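Local coordinates for cutinase-like protein (Cryptococcus sp., PDB 2CZQ) that probably hydrolyses carboxylic esters, as a secreted cutinase-like enzyme with the alpha/beta hydrolase fold, at residues 86-91 against 114-119; 82-87 against 179-184. One frame throughout, in Å; residues are numbered along the deposited sequence.

Interaction 1: 86-91 against 114-119; sequences QGAAAT and IGNPDH
The first turns of helix 86-98 run past the loop that leaves strand 108-114, bringing Ala88 CA to 5.1 Å from Asn116 CA. In this alpha/beta hydrolase fold the helix is the one that follows the probable nucleophile elbow, and the loop continues the neighbouring strand of the central parallel sheet. Small side chains on the helix allow the close approach. Ala88 CB points at the loop and lies 3.7 Å from Asn116 OD1, with the CD of Pro117 a little farther off. Ala89 takes the next position: its CB meets the Pro117 ring at CG, 4.2 Å away, and also touches the Asp118 carboxylate. The loop supplies its own polar bracing. Residues 116-119 form a type I beta turn, and within it Asn116 makes an Asx turn, its OD1 accepting from Asp118 N at 2.9 Å. That N-H comes from above the amide plane, 73° out of it. With CG anti to the backbone N (chi1 -178°), the Asn116 amide lies alongside Ala88 and Ala89, while its ND2 is hydrogen-bonded to Asp159 OD2, linking the loop to strand 157-160. Asp118 is held similarly by an outside partner, its OD1 bonding Gln146 NE2. The contact is thus van der Waals in kind and buried throughout, the Asn116 amide being satisfied by Asp118 N and Asp159 and one Asp118 oxygen by Gln146. The other carboxylate oxygen, Asp118 OD2, rests against the helix 3.4 Å from Ala89 CA.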
loop_
_atom_site.group_PDB
_atom_site.type_symbol
_atom_site.label_atom_id
_atom_site.label_comp_id
_atom_site.label_asym_id
_atom_site.label_seq_id
_atom_site.Cartn_x
_atom_site.Cartn_y
_atom_site.Cartn_z
ATOM N N GLN A 86 -6.852 -7.202 -3.023
ATOM C CA GLN A 86 -6.070 -7.757 -4.126
ATOM C C GLN A 86 -4.888 -6.845 -4.484
ATOM O O GLN A 86 -3.797 -7.319 -4.811
ATOM C CB GLN A 86 -6.936 -8.003 -5.360
ATOM C CG GLN A 86 -6.122 -8.609 -6.495
ATOM C CD GLN A 86 -6.909 -9.148 -7.675
ATOM O OE1 GLN A 86 -6.302 -9.712 -8.575
ATOM N NE2 GLN A 86 -8.228 -8.967 -7.694
ATOM N N GLY A 87 -5.112 -5.535 -4.429
ATOM C CA GLY A 87 -4.068 -4.569 -4.732
ATOM C C GLY A 87 -2.921 -4.572 -3.741
ATOM O O GLY A 87 -1.787 -4.258 -4.103
ATOM N N ALA A 88 -3.209 -4.914 -2.487
ATOM C CA ALA A 88 -2.154 -5.097 -1.497
ATOM C C ALA A 88 -1.279 -6.294 -1.869
ATOM O O ALA A 88 -0.055 -6.198 -1.826
ATOM C CB ALA A 88 -2.733 -5.250 -0.093
ATOM N N ALA A 89 -1.902 -7.410 -2.244
ATOM C CA ALA A 89 -1.158 -8.584 -2.685
ATOM C C ALA A 89 -0.304 -8.252 -3.910
ATOM O O ALA A 89 0.873 -8.608 -3.973
ATOM C CB ALA A 89 -2.103 -9.740 -2.974
ATOM N N ALA A 90 -0.886 -7.545 -4.877
ATOM C CA ALA A 90 -0.125 -7.160 -6.069
ATOM C C ALA A 90 1.096 -6.315 -5.707
ATOM O O ALA A 90 2.160 -6.440 -6.324
ATOM C CB ALA A 90 -1.007 -6.414 -7.049
ATOM N N THR A 91 0.937 -5.459 -4.702
ATOM C CA THR A 91 2.024 -4.610 -4.227
ATOM C C THR A 91 3.107 -5.431 -3.530
ATOM O O THR A 91 4.297 -5.243 -3.788
ATOM C CB THR A 91 1.471 -3.527 -3.290
ATOM O OG1 THR A 91 0.523 -2.714 -3.998
ATOM C CG2 THR A 91 2.567 -2.557 -2.874
ATOM N N ILE A 114 -3.567 -1.953 3.042
ATOM C CA ILE A 114 -4.772 -2.163 3.837
ATOM C C ILE A 114 -5.467 -3.436 3.392
ATOM O O ILE A 114 -5.545 -3.737 2.197
ATOM C CB ILE A 114 -5.756 -0.959 3.764
ATOM C CG1 ILE A 114 -5.862 -0.411 2.335
ATOM C CG2 ILE A 114 -5.340 0.125 4.745
ATOM C CD1 ILE A 114 -7.021 0.547 2.126
ATOM N N GLY A 115 -5.967 -4.197 4.360
ATOM C CA GLY A 115 -6.684 -5.422 4.041
ATOM C C GLY A 115 -5.859 -6.402 3.218
ATOM O O GLY A 115 -6.327 -6.949 2.221
ATOM N N ASN A 116 -4.625 -6.630 3.652
ATOM C CA ASN A 116 -3.639 -7.372 2.874
ATOM C C ASN A 116 -3.825 -8.886 2.960
ATOM O O ASN A 116 -3.630 -9.459 4.028
ATOM C CB ASN A 116 -2.253 -6.998 3.405
ATOM C CG ASN A 116 -1.128 -7.653 2.648
ATOM O OD1 ASN A 116 -1.307 -8.187 1.548
ATOM N ND2 ASN A 116 0.065 -7.608 3.237
ATOM N N PRO A 117 -4.154 -9.562 1.855
ATOM C CA PRO A 117 -4.246 -11.029 1.881
ATOM C C PRO A 117 -2.915 -11.677 2.269
ATOM O O PRO A 117 -2.909 -12.807 2.758
ATOM C CB PRO A 117 -4.596 -11.387 0.434
ATOM C CG PRO A 117 -5.196 -10.144 -0.145
ATOM C CD PRO A 117 -4.447 -9.027 0.512
ATOM N N ASP A 118 -1.812 -10.964 2.053
ATOM C CA ASP A 118 -0.476 -11.482 2.338
ATOM C C ASP A 118 0.045 -11.059 3.708
ATOM O O ASP A 118 1.244 -11.140 3.971
ATOM C CB ASP A 118 0.505 -11.030 1.259
ATOM C CG ASP A 118 0.137 -11.530 -0.103
ATOM O OD1 ASP A 118 -0.651 -12.508 -0.186
ATOM O OD2 ASP A 118 0.605 -10.995 -1.131
ATOM N N HIS A 119 -0.852 -10.609 4.576
ATOM C CA HIS A 119 -0.485 -10.182 5.917
ATOM C C HIS A 119 0.242 -11.321 6.643
ATOM O O HIS A 119 -0.218 -12.461 6.635
ATOM C CB HIS A 119 -1.761 -9.750 6.632
ATOM C CG HIS A 119 -1.541 -9.138 7.972
ATOM N ND1 HIS A 119 -1.565 -7.782 8.214
ATOM C CD2 HIS A 119 -1.321 -9.730 9.167
ATOM C CE1 HIS A 119 -1.369 -7.573 9.507
ATOM N NE2 HIS A 119 -1.217 -8.738 10.103
#

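Interaction 2: 82-87 against 179-184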
loop_
_atom_site.group_PDB
_atom_site.type_symbol
_atom_site.label_atom_id
_atom_site.label_comp_id
_atom_site.label_asym_id
_atom_site.label_seq_id
_atom_site.Cartn_x
_atom_site.Cartn_y
_atom_site.Cartn_z
ATOM N N GLN A 82 0.693 2.037 -2.607
ATOM C CA GLN A 82 -0.494 1.796 -1.799
ATOM C C GLN A 82 -1.261 0.645 -2.409
ATOM O O GLN A 82 -1.439 0.597 -3.625
ATOM C CB GLN A 82 -1.380 3.036 -1.791
ATOM C CG GLN A 82 -0.691 4.284 -1.262
ATOM C CD GLN A 82 -1.471 5.555 -1.533
ATOM O OE1 GLN A 82 -2.114 5.683 -2.574
ATOM N NE2 GLN A 82 -1.407 6.503 -0.597
ATOM N N GLY A 83 -1.743 -0.277 -1.580
ATOM C CA GLY A 83 -2.538 -1.375 -2.089
ATOM C C GLY A 83 -3.620 -1.802 -1.124
ATOM O O GLY A 83 -3.378 -1.883 0.084
ATOM N N TYR A 84 -4.810 -2.057 -1.662
ATOM C CA TYR A 84 -5.959 -2.518 -0.889
ATOM C C TYR A 84 -6.400 -3.883 -1.392
ATOM O O TYR A 84 -6.677 -4.053 -2.581
ATOM C CB TYR A 84 -7.110 -1.519 -1.039
ATOM C CG TYR A 84 -8.446 -1.988 -0.494
ATOM C CD1 TYR A 84 -8.561 -2.568 0.776
ATOM C CD2 TYR A 84 -9.600 -1.862 -1.264
ATOM C CE1 TYR A 84 -9.794 -2.997 1.268
ATOM C CE2 TYR A 84 -10.829 -2.288 -0.791
ATOM C CZ TYR A 84 -10.925 -2.856 0.471
ATOM O OH TYR A 84 -12.158 -3.268 0.925
ATOM N N SER A 85 -6.479 -4.852 -0.477
ATOM C CA SER A 85 -7.047 -6.167 -0.775
ATOM C C SER A 85 -6.239 -6.830 -1.901
ATOM O O SER A 85 -5.025 -6.977 -1.748
ATOM C CB SER A 85 -8.550 -6.061 -1.051
ATOM O OG SER A 85 -9.152 -7.329 -0.942
ATOM N N GLN A 86 -6.852 -7.202 -3.023
ATOM C CA GLN A 86 -6.070 -7.757 -4.126
ATOM C C GLN A 86 -4.888 -6.845 -4.484
ATOM O O GLN A 86 -3.797 -7.319 -4.811
ATOM C CB GLN A 86 -6.936 -8.003 -5.360
ATOM C CG GLN A 86 -6.122 -8.609 -6.495
ATOM C CD GLN A 86 -6.909 -9.148 -7.675
ATOM O OE1 GLN A 86 -6.302 -9.712 -8.575
ATOM N NE2 GLN A 86 -8.228 -8.967 -7.694
ATOM N N GLY A 87 -5.112 -5.535 -4.429
ATOM C CA GLY A 87 -4.068 -4.569 -4.732
ATOM C C GLY A 87 -2.921 -4.572 -3.741
ATOM O O GLY A 87 -1.787 -4.258 -4.103
ATOM N N GLN A 179 -15.462 -5.349 8.215
ATOM C CA GLN A 179 -14.136 -4.886 8.596
ATOM C C GLN A 179 -13.218 -4.751 7.377
ATOM O O GLN A 179 -12.430 -3.811 7.295
ATOM C CB GLN A 179 -13.535 -5.821 9.644
ATOM C CG GLN A 179 -14.178 -5.695 11.019
ATOM C CD GLN A 179 -15.567 -6.315 11.121
ATOM O OE1 GLN A 179 -15.986 -7.107 10.274
ATOM N NE2 GLN A 179 -16.283 -5.952 12.173
ATOM N N HIS A 180 -13.345 -5.660 6.411
ATOM C CA HIS A 180 -12.556 -5.561 5.182
ATOM C C HIS A 180 -12.968 -4.375 4.330
ATOM O O HIS A 180 -12.156 -3.851 3.559
ATOM C CB HIS A 180 -12.662 -6.833 4.334
ATOM C CG HIS A 180 -11.672 -6.882 3.209
ATOM N ND1 HIS A 180 -10.313 -6.806 3.423
ATOM C CD2 HIS A 180 -11.835 -6.989 1.866
ATOM C CE1 HIS A 180 -9.684 -6.867 2.261
ATOM N NE2 HIS A 180 -10.583 -6.985 1.300
ATOM N N LEU A 181 -14.229 -3.969 4.463
ATOM C CA LEU A 181 -14.799 -2.895 3.661
ATOM C C LEU A 181 -14.687 -1.529 4.346
ATOM O O LEU A 181 -15.076 -0.521 3.772
ATOM C CB LEU A 181 -16.271 -3.202 3.340
ATOM C CG LEU A 181 -16.558 -4.574 2.718
ATOM C CD1 LEU A 181 -18.053 -4.796 2.562
ATOM C CD2 LEU A 181 -15.854 -4.738 1.375
ATOM N N SER A 182 -14.140 -1.501 5.561
ATOM C CA SER A 182 -14.175 -0.322 6.428
ATOM C C SER A 182 -13.179 0.767 6.044
ATOM O O SER A 182 -13.393 1.945 6.333
ATOM C CB SER A 182 -13.953 -0.734 7.898
ATOM O OG SER A 182 -12.615 -1.192 8.099
ATOM N N TYR A 183 -12.086 0.368 5.402
ATOM C CA TYR A 183 -10.934 1.249 5.266
ATOM C C TYR A 183 -11.189 2.608 4.627
ATOM O O TYR A 183 -10.637 3.594 5.113
ATOM C CB TYR A 183 -9.777 0.557 4.551
ATOM C CG TYR A 183 -9.336 -0.716 5.215
ATOM C CD1 TYR A 183 -8.460 -0.702 6.298
ATOM C CD2 TYR A 183 -9.794 -1.944 4.757
ATOM C CE1 TYR A 183 -8.055 -1.881 6.902
ATOM C CE2 TYR A 183 -9.397 -3.129 5.350
ATOM C CZ TYR A 183 -8.529 -3.089 6.430
ATOM O OH TYR A 183 -8.106 -4.245 7.039
ATOM N N PRO A 184 -11.965 2.690 3.538
ATOM C CA PRO A 184 -12.152 3.986 2.871
ATOM C C PRO A 184 -12.618 5.095 3.806
ATOM O O PRO A 184 -12.218 6.247 3.607
ATOM C CB PRO A 184 -13.216 3.687 1.815
ATOM C CG PRO A 184 -12.974 2.258 1.473
ATOM C CD PRO A 184 -12.670 1.613 2.808
#
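Ser85 and His180 meet side chain to side chain, in an arrangement consistent with the Ser-His-Asp catalytic triad of an alpha/beta hydrolase. Ser85 sits on the strained turn between strand 78-84 and helix 86-98, probably the GxSxG nucleophile elbow (Gly83, Ser85, Gly87), with its phi at 60°. Its OG reaches the edge of the imidazole, near the ring plane, and is hydrogen-bonded to His180 NE2 at 2.7 Å. Through its other nitrogen, ND1, the imidazole is hydrogen-bonded to Asp165 OD2, which would complete the triad. The tight part of the contact gathers round Tyr84. Its CG is anti to the backbone N (chi1 170°), which carries the ring out to the backbone at His180, where Tyr84 OH donates to His180 O at 2.7 Å. The carbonyl oxygen lies at the phenol's edge, whereas the hydroxyl stands above the carbonyl plane. That hydroxyl also lies over one face of the imidazole, toward its rim; the two rings are near parallel, at 29°, but slid so far apart that they barely overlap. Tyr183 CD2 lies 3.6 Å from Tyr84 CE1, the two rings oblique to each other, and Tyr183 is itself anchored through its OH to Asp165 OD2 and Ala162 N. Asp165 OD2 is thus hydrogen-bonded to both His180 and Tyr183. Ser85 is partly exposed although tightly bonded. The loose, exposed side is at Leu181, whose CD2 comes no nearer than 4.0 Å to Tyr84 OH.

Overall arrangement
Both contacts start from the same stretch, where strand 78-84 passes into helix 86-98: interaction 2 uses its turn, interaction 1 the helix just after it. Interaction 1 lies wholly in the core and fits alanines of the helix against a loop through van der Waals contact. Interaction 2, of similar buried area, reaches the surface on one side and works through hydrogen bonds and aromatic rings. The loop of interaction 1 also adjoins the probable catalytic pair: Gly115 O lies 3.4 Å from His180 CE1. Backbone hydrogen bonds at the end of the parallel strands probably tie the two together, Ile114 N to Gly83 O and Ser85 N to Ile114 O.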